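Local coordinates for coiled-coil quantitatively-enriched protein 1 (Schizosaccharomyces pombe, PDB 7CUJ) that acts as a molecular adaptor that links telomeres to the meiotic centrosome and is required for telomere length regulation and chromosome segregation, at residues F104-E109 / R283-N288; L12-P17 / W302-L307; Y189-Y194 / V208-H213; P17-Q22 / A98-K103. All blocks are in the same frame, centred on the assembly; numbering follows the deposited sequence.

Interaction 1: residues F104-E109 / R283-N288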
loop_
_atom_site.group_PDB
_atom_site.type_symbol
_atom_site.label_atom_id
_atom_site.label_comp_id
_atom_site.label_asym_id
_atom_site.label_seq_id
_atom_site.Cartn_x
_atom_site.Cartn_y
_atom_site.Cartn_z
ATOM N N PHE A 104 29.440 7.950 -13.214
ATOM C CA PHE A 104 30.766 8.233 -12.692
ATOM C C PHE A 104 31.825 7.596 -13.589
ATOM O O PHE A 104 32.796 8.256 -13.963
ATOM C CB PHE A 104 30.888 7.754 -11.242
ATOM C CG PHE A 104 30.494 8.766 -10.196
ATOM C CD1 PHE A 104 29.224 9.326 -10.187
ATOM C CD2 PHE A 104 31.387 9.145 -9.203
ATOM C CE1 PHE A 104 28.864 10.253 -9.220
ATOM C CE2 PHE A 104 31.025 10.070 -8.234
ATOM C CZ PHE A 104 29.763 10.623 -8.243
ATOM N N LEU A 105 31.618 6.317 -13.935
ATOM C CA LEU A 105 32.556 5.567 -14.755
ATOM C C LEU A 105 32.670 6.208 -16.136
ATOM O O LEU A 105 33.770 6.314 -16.677
ATOM C CB LEU A 105 32.109 4.103 -14.855
ATOM C CG LEU A 105 32.979 3.199 -15.732
ATOM C CD1 LEU A 105 34.415 3.148 -15.231
ATOM C CD2 LEU A 105 32.395 1.797 -15.811
ATOM N N PHE A 106 31.527 6.635 -16.691
ATOM C CA PHE A 106 31.506 7.300 -17.983
ATOM C C PHE A 106 32.412 8.529 -17.952
ATOM O O PHE A 106 33.248 8.700 -18.836
ATOM C CB PHE A 106 30.082 7.672 -18.406
ATOM C CG PHE A 106 30.017 8.564 -19.619
ATOM C CD1 PHE A 106 30.094 8.029 -20.899
ATOM C CD2 PHE A 106 29.913 9.942 -19.484
ATOM C CE1 PHE A 106 30.052 8.851 -22.016
ATOM C CE2 PHE A 106 29.875 10.763 -20.602
ATOM C CZ PHE A 106 29.946 10.217 -21.866
ATOM N N LEU A 107 32.234 9.369 -16.925
ATOM C CA LEU A 107 32.950 10.630 -16.817
ATOM C C LEU A 107 34.449 10.381 -16.665
ATOM O O LEU A 107 35.258 11.131 -17.208
ATOM C CB LEU A 107 32.384 11.436 -15.643
ATOM C CG LEU A 107 31.013 12.071 -15.883
ATOM C CD1 LEU A 107 30.441 12.627 -14.589
ATOM C CD2 LEU A 107 31.084 13.161 -16.943
ATOM N N GLN A 108 34.806 9.313 -15.941
ATOM C CA GLN A 108 36.194 8.933 -15.731
ATOM C C GLN A 108 36.829 8.552 -17.066
ATOM O O GLN A 108 37.892 9.062 -17.415
ATOM C CB GLN A 108 36.282 7.759 -14.754
ATOM C CG GLN A 108 37.703 7.415 -14.326
ATOM C CD GLN A 108 37.840 5.960 -13.950
ATOM O OE1 GLN A 108 37.864 5.076 -14.803
ATOM N NE2 GLN A 108 37.940 5.701 -12.657
ATOM N N GLU A 109 36.157 7.656 -17.800
ATOM C CA GLU A 109 36.695 7.060 -19.013
ATOM C C GLU A 109 36.690 8.074 -20.155
ATOM O O GLU A 109 37.458 7.928 -21.103
ATOM C CB GLU A 109 35.921 5.797 -19.396
ATOM C CG GLU A 109 36.069 4.654 -18.404
ATOM C CD GLU A 109 37.442 4.005 -18.306
ATOM O OE1 GLU A 109 38.238 4.130 -19.264
ATOM O OE2 GLU A 109 37.707 3.362 -17.269
ATOM N N ARG A 283 32.695 1.975 -21.252
ATOM C CA ARG A 283 33.974 2.396 -21.799
ATOM C C ARG A 283 33.849 2.642 -23.300
ATOM O O ARG A 283 34.370 3.633 -23.805
ATOM C CB ARG A 283 35.062 1.365 -21.484
ATOM C CG ARG A 283 35.555 1.438 -20.048
ATOM C CD ARG A 283 36.391 0.255 -19.612
ATOM N NE ARG A 283 36.728 0.400 -18.202
ATOM C CZ ARG A 283 37.590 -0.361 -17.539
ATOM N NH1 ARG A 283 38.227 -1.343 -18.154
ATOM N NH2 ARG A 283 37.817 -0.131 -16.257
ATOM N N ASP A 284 33.144 1.739 -23.994
ATOM C CA ASP A 284 32.959 1.825 -25.435
ATOM C C ASP A 284 32.152 3.072 -25.789
ATOM O O ASP A 284 32.437 3.725 -26.791
ATOM C CB ASP A 284 32.363 0.536 -26.007
ATOM C CG ASP A 284 33.371 -0.596 -26.142
ATOM O OD1 ASP A 284 34.370 -0.593 -25.389
ATOM O OD2 ASP A 284 33.155 -1.471 -27.006
ATOM N N ILE A 285 31.156 3.399 -24.954
ATOM C CA ILE A 285 30.380 4.614 -25.142
ATOM C C ILE A 285 31.281 5.824 -24.894
ATOM O O ILE A 285 31.214 6.802 -25.634
ATOM C CB ILE A 285 29.105 4.626 -24.271
ATOM C CG1 ILE A 285 28.073 3.610 -24.769
ATOM C CG2 ILE A 285 28.509 6.024 -24.200
ATOM C CD1 ILE A 285 27.027 3.236 -23.741
ATOM N N ALA A 286 32.140 5.728 -23.870
ATOM C CA ALA A 286 33.008 6.824 -23.466
ATOM C C ALA A 286 34.072 7.101 -24.527
ATOM O O ALA A 286 34.340 8.260 -24.841
ATOM C CB ALA A 286 33.628 6.529 -22.122
ATOM N N LYS A 287 34.674 6.033 -25.068
ATOM C CA LYS A 287 35.680 6.138 -26.114
ATOM C C LYS A 287 35.082 6.824 -27.341
ATOM O O LYS A 287 35.695 7.727 -27.905
ATOM C CB LYS A 287 36.246 4.757 -26.466
ATOM C CG LYS A 287 37.232 4.189 -25.452
ATOM C CD LYS A 287 37.571 2.729 -25.662
ATOM C CE LYS A 287 38.544 2.212 -24.622
ATOM N NZ LYS A 287 38.866 0.780 -24.826
ATOM N N ASN A 288 33.870 6.394 -27.717
ATOM C CA ASN A 288 33.172 6.871 -28.903
ATOM C C ASN A 288 32.874 8.365 -28.799
ATOM O O ASN A 288 33.043 9.092 -29.776
ATOM C CB ASN A 288 31.881 6.087 -29.158
ATOM C CG ASN A 288 32.090 4.846 -29.998
ATOM O OD1 ASN A 288 31.534 4.734 -31.087
ATOM N ND2 ASN A 288 32.886 3.911 -29.506
#

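Interaction 2: residues L12-P17 / W302-L307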
loop_
_atom_site.group_PDB
_atom_site.type_symbol
_atom_site.label_atom_id
_atom_site.label_comp_id
_atom_site.label_asym_id
_atom_site.label_seq_id
_atom_site.Cartn_x
_atom_site.Cartn_y
_atom_site.Cartn_z
ATOM N N LEU A 12 21.811 15.994 -27.097
ATOM C CA LEU A 12 22.086 14.595 -27.390
ATOM C C LEU A 12 22.079 13.765 -26.107
ATOM O O LEU A 12 22.579 14.208 -25.073
ATOM C CB LEU A 12 23.441 14.485 -28.099
ATOM C CG LEU A 12 23.567 15.226 -29.432
ATOM C CD1 LEU A 12 25.013 15.251 -29.900
ATOM C CD2 LEU A 12 22.673 14.600 -30.496
ATOM N N ASP A 13 21.534 12.544 -26.206
ATOM C CA ASP A 13 21.386 11.648 -25.071
ATOM C C ASP A 13 22.478 10.583 -25.079
ATOM O O ASP A 13 22.805 10.027 -26.123
ATOM C CB ASP A 13 20.023 10.954 -25.080
ATOM C CG ASP A 13 18.855 11.919 -25.160
ATOM O OD1 ASP A 13 18.998 13.054 -24.661
ATOM O OD2 ASP A 13 17.814 11.530 -25.729
ATOM N N ILE A 14 23.006 10.298 -23.884
ATOM C CA ILE A 14 23.936 9.206 -23.656
ATOM C C ILE A 14 23.252 8.197 -22.737
ATOM O O ILE A 14 23.128 8.422 -21.533
ATOM C CB ILE A 14 25.264 9.732 -23.071
ATOM C CG1 ILE A 14 25.908 10.773 -23.992
ATOM C CG2 ILE A 14 26.214 8.582 -22.765
ATOM C CD1 ILE A 14 26.970 11.623 -23.334
ATOM N N GLY A 15 22.788 7.095 -23.332
ATOM C CA GLY A 15 22.151 6.026 -22.585
ATOM C C GLY A 15 23.181 5.161 -21.867
ATOM O O GLY A 15 24.014 4.523 -22.506
ATOM N N LEU A 16 23.099 5.146 -20.532
ATOM C CA LEU A 16 24.015 4.390 -19.694
ATOM C C LEU A 16 23.217 3.392 -18.862
ATOM O O LEU A 16 22.162 3.731 -18.325
ATOM C CB LEU A 16 24.770 5.362 -18.783
ATOM C CG LEU A 16 25.751 6.306 -19.477
ATOM C CD1 LEU A 16 26.153 7.440 -18.548
ATOM C CD2 LEU A 16 26.982 5.554 -19.956
ATOM N N PRO A 17 23.698 2.137 -18.709
ATOM C CA PRO A 17 22.924 1.106 -18.016
ATOM C C PRO A 17 22.959 1.270 -16.497
ATOM O O PRO A 17 23.931 1.779 -15.943
ATOM C CB PRO A 17 23.626 -0.194 -18.437
ATOM C CG PRO A 17 25.067 0.221 -18.680
ATOM C CD PRO A 17 25.000 1.647 -19.191
ATOM N N TRP A 302 27.526 11.552 -35.087
ATOM C CA TRP A 302 27.178 11.143 -33.735
ATOM C C TRP A 302 27.079 9.619 -33.675
ATOM O O TRP A 302 26.282 9.029 -34.401
ATOM C CB TRP A 302 25.864 11.819 -33.326
ATOM C CG TRP A 302 25.304 11.372 -32.012
ATOM C CD1 TRP A 302 24.157 10.661 -31.808
ATOM C CD2 TRP A 302 25.859 11.623 -30.707
ATOM N NE1 TRP A 302 23.962 10.450 -30.471
ATOM C CE2 TRP A 302 24.988 11.028 -29.769
ATOM C CE3 TRP A 302 26.999 12.288 -30.240
ATOM C CZ2 TRP A 302 25.226 11.078 -28.395
ATOM C CZ3 TRP A 302 27.235 12.336 -28.883
ATOM C CH2 TRP A 302 26.359 11.737 -27.974
ATOM N N PRO A 303 27.892 8.935 -32.835
ATOM C CA PRO A 303 28.022 7.478 -32.905
ATOM C C PRO A 303 27.056 6.635 -32.069
ATOM O O PRO A 303 27.061 5.410 -32.179
ATOM C CB PRO A 303 29.460 7.293 -32.399
ATOM C CG PRO A 303 29.604 8.356 -31.330
ATOM C CD PRO A 303 28.769 9.527 -31.811
ATOM N N LEU A 304 26.227 7.284 -31.243
ATOM C CA LEU A 304 25.377 6.556 -30.311
ATOM C C LEU A 304 23.978 6.373 -30.895
ATOM O O LEU A 304 23.432 7.290 -31.506
ATOM C CB LEU A 304 25.314 7.304 -28.974
ATOM C CG LEU A 304 26.629 7.435 -28.204
ATOM C CD1 LEU A 304 26.377 7.958 -26.798
ATOM C CD2 LEU A 304 27.373 6.108 -28.143
ATOM N N PRO A 305 23.338 5.194 -30.706
ATOM C CA PRO A 305 21.929 5.036 -31.057
ATOM C C PRO A 305 21.124 5.868 -30.063
ATOM O O PRO A 305 21.568 6.087 -28.938
ATOM C CB PRO A 305 21.663 3.538 -30.846
ATOM C CG PRO A 305 22.693 3.120 -29.819
ATOM C CD PRO A 305 23.913 3.971 -30.120
ATOM N N PRO A 306 19.928 6.370 -30.440
ATOM C CA PRO A 306 19.106 7.146 -29.516
ATOM C C PRO A 306 18.500 6.187 -28.495
ATOM O O PRO A 306 18.548 4.975 -28.680
ATOM C CB PRO A 306 18.032 7.740 -30.438
ATOM C CG PRO A 306 17.884 6.718 -31.540
ATOM C CD PRO A 306 19.285 6.186 -31.753
ATOM N N LEU A 307 17.952 6.736 -27.408
ATOM C CA LEU A 307 17.276 5.912 -26.420
ATOM C C LEU A 307 16.044 5.287 -27.064
ATOM O O LEU A 307 15.339 5.958 -27.818
ATOM C CB LEU A 307 16.891 6.782 -25.220
ATOM C CG LEU A 307 18.061 7.286 -24.379
ATOM C CD1 LEU A 307 17.630 8.467 -23.529
ATOM C CD2 LEU A 307 18.616 6.176 -23.502
HETATM O O HOH W 1 21.984 9.095 -28.749
HETATM O O HOH W 2 17.884 9.527 -27.778
#

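Interaction 3: residues Y189-Y194 / V208-H213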
loop_
_atom_site.group_PDB
_atom_site.type_symbol
_atom_site.label_atom_id
_atom_site.label_comp_id
_atom_site.label_asym_id
_atom_site.label_seq_id
_atom_site.Cartn_x
_atom_site.Cartn_y
_atom_site.Cartn_z
ATOM N N TYR A 189 24.275 15.700 -15.679
ATOM C CA TYR A 189 24.491 14.451 -14.966
ATOM C C TYR A 189 23.166 13.700 -14.834
ATOM O O TYR A 189 23.142 12.473 -14.887
ATOM C CB TYR A 189 25.161 14.694 -13.610
ATOM C CG TYR A 189 25.407 13.438 -12.809
ATOM C CD1 TYR A 189 26.595 12.732 -12.937
ATOM C CD2 TYR A 189 24.449 12.943 -11.936
ATOM C CE1 TYR A 189 26.826 11.573 -12.212
ATOM C CE2 TYR A 189 24.665 11.787 -11.202
ATOM C CZ TYR A 189 25.858 11.099 -11.343
ATOM O OH TYR A 189 26.081 9.962 -10.625
ATOM N N ASP A 190 22.072 14.455 -14.677
ATOM C CA ASP A 190 20.764 13.882 -14.402
ATOM C C ASP A 190 19.671 14.748 -15.025
ATOM O O ASP A 190 19.872 15.940 -15.262
ATOM C CB ASP A 190 20.548 13.674 -12.899
ATOM C CG ASP A 190 20.641 14.959 -12.094
ATOM O OD1 ASP A 190 19.676 15.756 -12.138
ATOM O OD2 ASP A 190 21.686 15.162 -11.445
ATOM N N ILE A 191 18.511 14.123 -15.263
ATOM C CA ILE A 191 17.390 14.736 -15.955
ATOM C C ILE A 191 16.732 15.783 -15.059
ATOM O O ILE A 191 16.246 16.793 -15.562
ATOM C CB ILE A 191 16.401 13.662 -16.457
ATOM C CG1 ILE A 191 16.894 13.002 -17.749
ATOM C CG2 ILE A 191 14.988 14.210 -16.609
ATOM C CD1 ILE A 191 17.053 13.952 -18.923
ATOM N N GLU A 192 16.724 15.541 -13.740
ATOM C CA GLU A 192 16.199 16.514 -12.792
ATOM C C GLU A 192 16.882 17.863 -13.018
ATOM O O GLU A 192 16.214 18.896 -13.068
ATOM C CB GLU A 192 16.354 16.024 -11.350
ATOM C CG GLU A 192 15.639 16.902 -10.334
ATOM C CD GLU A 192 15.775 16.497 -8.873
ATOM O OE1 GLU A 192 15.684 15.286 -8.578
ATOM O OE2 GLU A 192 15.973 17.397 -8.027
ATOM N N ALA A 193 18.212 17.838 -13.174
ATOM C CA ALA A 193 18.997 19.037 -13.428
ATOM C C ALA A 193 18.600 19.652 -14.767
ATOM O O ALA A 193 18.537 20.872 -14.888
ATOM C CB ALA A 193 20.473 18.727 -13.377
ATOM N N TYR A 194 18.327 18.798 -15.762
ATOM C CA TYR A 194 17.883 19.275 -17.062
ATOM C C TYR A 194 16.535 19.978 -16.925
ATOM O O TYR A 194 16.390 21.115 -17.368
ATOM C CB TYR A 194 17.856 18.152 -18.102
ATOM C CG TYR A 194 17.499 18.629 -19.487
ATOM C CD1 TYR A 194 18.462 19.173 -20.324
ATOM C CD2 TYR A 194 16.195 18.562 -19.953
ATOM C CE1 TYR A 194 18.138 19.627 -21.594
ATOM C CE2 TYR A 194 15.855 19.011 -21.219
ATOM C CZ TYR A 194 16.830 19.547 -22.041
ATOM O OH TYR A 194 16.506 19.992 -23.291
ATOM N N VAL A 208 24.936 20.179 -25.743
ATOM C CA VAL A 208 24.290 19.636 -24.556
ATOM C C VAL A 208 24.303 18.111 -24.631
ATOM O O VAL A 208 23.713 17.520 -25.535
ATOM C CB VAL A 208 22.860 20.185 -24.374
ATOM C CG1 VAL A 208 22.085 19.419 -23.311
ATOM C CG2 VAL A 208 22.860 21.672 -24.057
ATOM N N LEU A 209 24.986 17.495 -23.659
ATOM C CA LEU A 209 25.006 16.053 -23.474
ATOM C C LEU A 209 24.152 15.716 -22.256
ATOM O O LEU A 209 24.242 16.391 -21.233
ATOM C CB LEU A 209 26.457 15.614 -23.252
ATOM C CG LEU A 209 27.237 15.153 -24.484
ATOM C CD1 LEU A 209 27.034 16.080 -25.673
ATOM C CD2 LEU A 209 28.717 15.022 -24.158
ATOM N N ARG A 210 23.324 14.673 -22.378
ATOM C CA ARG A 210 22.499 14.213 -21.271
ATOM C C ARG A 210 22.872 12.775 -20.919
ATOM O O ARG A 210 22.814 11.890 -21.770
ATOM C CB ARG A 210 21.009 14.312 -21.613
ATOM C CG ARG A 210 20.498 15.734 -21.792
ATOM C CD ARG A 210 18.983 15.782 -21.779
ATOM N NE ARG A 210 18.385 15.069 -22.901
ATOM C CZ ARG A 210 17.087 14.813 -23.030
ATOM N NH1 ARG A 210 16.236 15.210 -22.100
ATOM N NH2 ARG A 210 16.642 14.163 -24.088
ATOM N N LEU A 211 23.268 12.569 -19.660
ATOM C CA LEU A 211 23.464 11.239 -19.108
ATOM C C LEU A 211 22.105 10.741 -18.620
ATOM O O LEU A 211 21.539 11.293 -17.677
ATOM C CB LEU A 211 24.474 11.328 -17.956
ATOM C CG LEU A 211 25.963 11.315 -18.321
ATOM C CD1 LEU A 211 26.245 11.970 -19.664
ATOM C CD2 LEU A 211 26.797 11.955 -17.224
ATOM N N ILE A 212 21.582 9.715 -19.303
ATOM C CA ILE A 212 20.261 9.180 -19.027
ATOM C C ILE A 212 20.389 7.681 -18.777
ATOM O O ILE A 212 20.860 6.944 -19.640
ATOM C CB ILE A 212 19.289 9.497 -20.183
ATOM C CG1 ILE A 212 19.083 11.008 -20.341
ATOM C CG2 ILE A 212 17.966 8.768 -19.985
ATOM C CD1 ILE A 212 18.292 11.411 -21.565
ATOM N N HIS A 213 19.964 7.242 -17.588
ATOM C CA HIS A 213 20.012 5.829 -17.247
ATOM C C HIS A 213 18.919 5.069 -17.994
ATOM O O HIS A 213 17.756 5.471 -17.977
ATOM C CB HIS A 213 19.931 5.617 -15.730
ATOM C CG HIS A 213 21.266 5.472 -15.084
ATOM N ND1 HIS A 213 21.684 6.301 -14.064
ATOM C CD2 HIS A 213 22.278 4.609 -15.312
ATOM C CE1 HIS A 213 22.897 5.953 -13.688
ATOM N NE2 HIS A 213 23.284 4.916 -14.435
#

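Interaction 4: residues P17-Q22 / A98-K103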
loop_
_atom_site.group_PDB
_atom_site.type_symbol
_atom_site.label_atom_id
_atom_site.label_comp_id
_atom_site.label_asym_id
_atom_site.label_seq_id
_atom_site.Cartn_x
_atom_site.Cartn_y
_atom_site.Cartn_z
ATOM N N PRO A 17 23.698 2.137 -18.709
ATOM C CA PRO A 17 22.924 1.106 -18.016
ATOM C C PRO A 17 22.959 1.270 -16.497
ATOM O O PRO A 17 23.931 1.779 -15.943
ATOM C CB PRO A 17 23.626 -0.194 -18.437
ATOM C CG PRO A 17 25.067 0.221 -18.680
ATOM C CD PRO A 17 25.000 1.647 -19.191
ATOM N N MET A 18 21.881 0.828 -15.837
ATOM C CA MET A 18 21.806 0.842 -14.385
ATOM C C MET A 18 22.507 -0.396 -13.831
ATOM O O MET A 18 22.542 -1.443 -14.475
ATOM C CB MET A 18 20.353 0.851 -13.895
ATOM C CG MET A 18 19.546 2.047 -14.360
ATOM S SD MET A 18 18.016 2.230 -13.401
ATOM C CE MET A 18 18.561 3.389 -12.150
ATOM N N SER A 19 23.051 -0.256 -12.618
ATOM C CA SER A 19 23.683 -1.355 -11.909
ATOM C C SER A 19 22.613 -2.278 -11.327
ATOM O O SER A 19 21.439 -1.915 -11.277
ATOM C CB SER A 19 24.581 -0.824 -10.828
ATOM O OG SER A 19 23.923 0.192 -10.090
ATOM N N ALA A 20 23.040 -3.466 -10.877
ATOM C CA ALA A 20 22.148 -4.431 -10.252
ATOM C C ALA A 20 21.481 -3.812 -9.024
ATOM O O ALA A 20 20.294 -4.033 -8.790
ATOM C CB ALA A 20 22.897 -5.696 -9.908
ATOM N N LEU A 21 22.256 -3.019 -8.270
ATOM C CA LEU A 21 21.811 -2.340 -7.060
ATOM C C LEU A 21 20.680 -1.371 -7.397
ATOM O O LEU A 21 19.655 -1.354 -6.720
ATOM C CB LEU A 21 22.999 -1.574 -6.462
ATOM C CG LEU A 21 22.984 -1.298 -4.955
ATOM C CD1 LEU A 21 23.833 -0.078 -4.632
ATOM C CD2 LEU A 21 21.580 -1.121 -4.398
ATOM N N GLN A 22 20.890 -0.555 -8.435
ATOM C CA GLN A 22 19.937 0.466 -8.838
ATOM C C GLN A 22 18.612 -0.181 -9.236
ATOM O O GLN A 22 17.550 0.348 -8.924
ATOM C CB GLN A 22 20.504 1.299 -9.991
ATOM C CG GLN A 22 21.407 2.440 -9.547
ATOM C CD GLN A 22 22.057 3.158 -10.707
ATOM O OE1 GLN A 22 22.582 2.543 -11.630
ATOM N NE2 GLN A 22 22.036 4.479 -10.664
ATOM N N ALA A 98 32.150 4.898 -7.986
ATOM C CA ALA A 98 32.055 4.546 -9.396
ATOM C C ALA A 98 31.722 3.065 -9.587
ATOM O O ALA A 98 31.517 2.617 -10.714
ATOM C CB ALA A 98 33.334 4.916 -10.103
ATOM N N GLU A 99 31.659 2.319 -8.478
ATOM C CA GLU A 99 31.369 0.893 -8.485
ATOM C C GLU A 99 29.950 0.643 -8.996
ATOM O O GLU A 99 29.712 -0.324 -9.720
ATOM C CB GLU A 99 31.561 0.324 -7.078
ATOM C CG GLU A 99 31.306 -1.171 -6.971
ATOM C CD GLU A 99 31.718 -1.801 -5.651
ATOM O OE1 GLU A 99 31.711 -1.090 -4.623
ATOM O OE2 GLU A 99 32.053 -3.003 -5.656
ATOM N N ASN A 100 29.014 1.526 -8.619
ATOM C CA ASN A 100 27.598 1.287 -8.850
ATOM C C ASN A 100 26.974 2.375 -9.725
ATOM O O ASN A 100 25.754 2.415 -9.874
ATOM C CB ASN A 100 26.833 1.115 -7.533
ATOM C CG ASN A 100 27.034 -0.247 -6.903
ATOM O OD1 ASN A 100 26.562 -1.255 -7.425
ATOM N ND2 ASN A 100 27.728 -0.287 -5.779
ATOM N N SER A 101 27.806 3.246 -10.310
ATOM C CA SER A 101 27.301 4.297 -11.182
ATOM C C SER A 101 28.020 4.279 -12.528
ATOM O O SER A 101 29.217 4.545 -12.603
ATOM C CB SER A 101 27.387 5.656 -10.536
ATOM O OG SER A 101 26.951 6.668 -11.433
ATOM N N SER A 102 27.257 3.978 -13.585
ATOM C CA SER A 102 27.723 4.050 -14.960
ATOM C C SER A 102 28.062 5.490 -15.327
ATOM O O SER A 102 28.800 5.724 -16.277
ATOM C CB SER A 102 26.681 3.514 -15.903
ATOM O OG SER A 102 26.799 2.109 -16.046
ATOM N N LYS A 103 27.490 6.444 -14.585
ATOM C CA LYS A 103 27.663 7.857 -14.879
ATOM C C LYS A 103 29.055 8.315 -14.444
ATOM O O LYS A 103 29.754 8.980 -15.205
ATOM C CB LYS A 103 26.548 8.678 -14.229
ATOM C CG LYS A 103 25.192 8.544 -14.902
ATOM C CD LYS A 103 24.124 9.417 -14.295
ATOM C CE LYS A 103 22.823 9.335 -15.063
ATOM N NZ LYS A 103 21.760 10.136 -14.414
HETATM O O HOH W 3 25.015 2.629 -13.041
#

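Interaction 1: residues F104-E109 / R283-N288
F106 and E109, one helical turn apart on helix 102-112, meet A286 and its neighbours on helix 275-294. The two helices lie next to each other on one face of the parallel sheet of this alpha/beta domain, their axes 8.7 Å apart at closest approach and crossing at -42°. F106 comes first along the segment. Its CG is anti to the backbone N (chi1 170°), which carries the ring toward the neighbouring helix, where CE1 lies 3.9 Å from CG2 of I285 and CD1 lies 4.0 Å from CB of A286. The flat hydrophobic ring suits this seam because it also touches I14 and L16 of the strand beneath. The backbones come nearest at F106 and A286, where alanine offers only a methyl group; that methyl also meets E109, CB to CB at 3.6 Å. Beyond that pair the seam turns polar. The E109 chain bends at chi2 (-68°) and lies against the extended aliphatic stem of R283, CG to CG at 3.6 Å. K112 is a second, weak and long ionic partner of the same carboxylate. The arginine closes the outer side with a salt bridge, its NE 3.3 Å from OE2 of E109.

Interaction 2: residues L12-P17 / W302-L307
The indole of W302 has L12 over one face and its own chain over the other. CD1 of L12 stands 3.8 Å from the centroid of the six-membered ring, a CH-pi contact only 19° off the normal, while CD of P303 and N of L304 cover the opposite face toward the rim. At the edge, in the ring plane, lie D13 O, 3.5 Å from CZ2, and a water. This is where the C-terminal tail beyond helix 275-294 crosses strand 11-16, the edge strand of the parallel sheet within this chain. W292 of that helix meets the W302 ring edge-to-face. A large aromatic suits the spot, since it offers a face to leucine and an N-H to a bound water: NE1 of W302 donates to the water, 3.0 Å away, which in turn donates to D13 O and P305 O, so one molecule ties tail to strand by three bonds. I14 adds its CG1, 4.0 Å from CD1 of L304. The D13 carboxylate is divided in its duties. OD1 forms a salt bridge with R210 of the adjoining strand, and OD2 takes a bond from a second water, which accepts from L307 N. Farther along, G15 has no side chain to keep the tail off, and the L307 branch comes down on the bare backbone, CD2 resting 3.7 Å from CA of G15.

Interaction 3: residues Y189-Y194 / V208-H213
Y194 and R210 meet across the contact, the arginine stem passing over one face of the phenol ring, with CD 3.9 Å from the centroid and 18° off the normal. The chain then bends at chi3 (-65°) and brings the guanidinium over the same ring as a cation-pi partner, CZ lying 4.8 Å from the centroid; the two planes are 51° apart, so this is no flat stack. Beside them, CD1 of I191 fills the angle between the charged group and the strand, 3.5 Å from NH1 of R210 and 3.8 Å from CG1 of I212. A branched aliphatic chain suits that wedge, because it packs against the guanidinium without competing for its N-H groups, which serve other partners: NH2 forms a salt bridge with D13 of the edge strand. On the other side of the strand, L211 puts its CB 3.5 Å from Y189 O. That carbonyl faces L211 O, another acceptor, and the ammonium of K103 bonds to Y189 O. These contacts join the helix, and the turn leading into it, to the second strand of the beta-alpha-beta unit formed by strand 184-188, helix 191-200 and strand 208-213. The start of the helix is fixed by a capping bond: D190 is the N-cap, and its OD1 accepts from A193 N at 2.7 Å, nearly along the C-O axis, while also bonding to S127 OG. Farther out, E218 uses OE2 for I191 N and OE1 for H213 N, and Y189 OH reaches K65 O.

Interaction 4: residues P17-Q22 / A98-K103
N100 has the most surface buried here, followed by S102 and P17, and between them they bring together the N-termini of helices 20-32 and 102-112, with S19 and S101 at the N-cap positions. The N100 side chain crosses that of L21 at about a right angle, OD1 lying 3.7 Å from CB of L21 and CG 3.9 Å from CD1 of L21. Polar side chains of another protein chain pack on L21 and N100. The carbonyl of N100 turns inward, 2.9 Å from OG of S19, a hydroxyl that also has OE1 of Q22 within reach, so its proton may serve either acceptor. S102 suits its buried place because its hydroxyl can satisfy a carbonyl of the chain leaving strand 11-16. It donates to P17 O at 2.9 Å, tilted 18° from the carbonyl plane. The ring of P17 lies against the same hydroxyl, CD 3.7 Å from OG of S102. The backbone N of S102 donates to a water 2.7 Å away, which sits between P17 O and OE1 of Q22. The glutamine NE2 donates to I63 O, and its OE1 takes S19 N in the carbonyl plane, on a lone pair, at 3.0 Å and a nearly straight 165°.

Overall arrangement
All four contacts gather at one edge of the parallel sheet in this domain of the longer protein, interaction 1 on one face and the helix of interaction 3 on the other, their centres 12 to 17 Å apart. Interaction 2 spans nearly the whole chain, bringing the first strand to the tail. Within that span interaction 4 closes first, and interaction 1 then encloses interaction 3. Strands 11-16 and 208-213 are sheet neighbours, so interactions 2 and 3 continue directly into one another, whereas helix 102-112 serves both 1 and 4 and P17 both 2 and 4. F106 on L211 links interactions 1 and 3. Parts far apart in sequence thus converge on and beside strand 11-16, the edge strand of this chain's sheet.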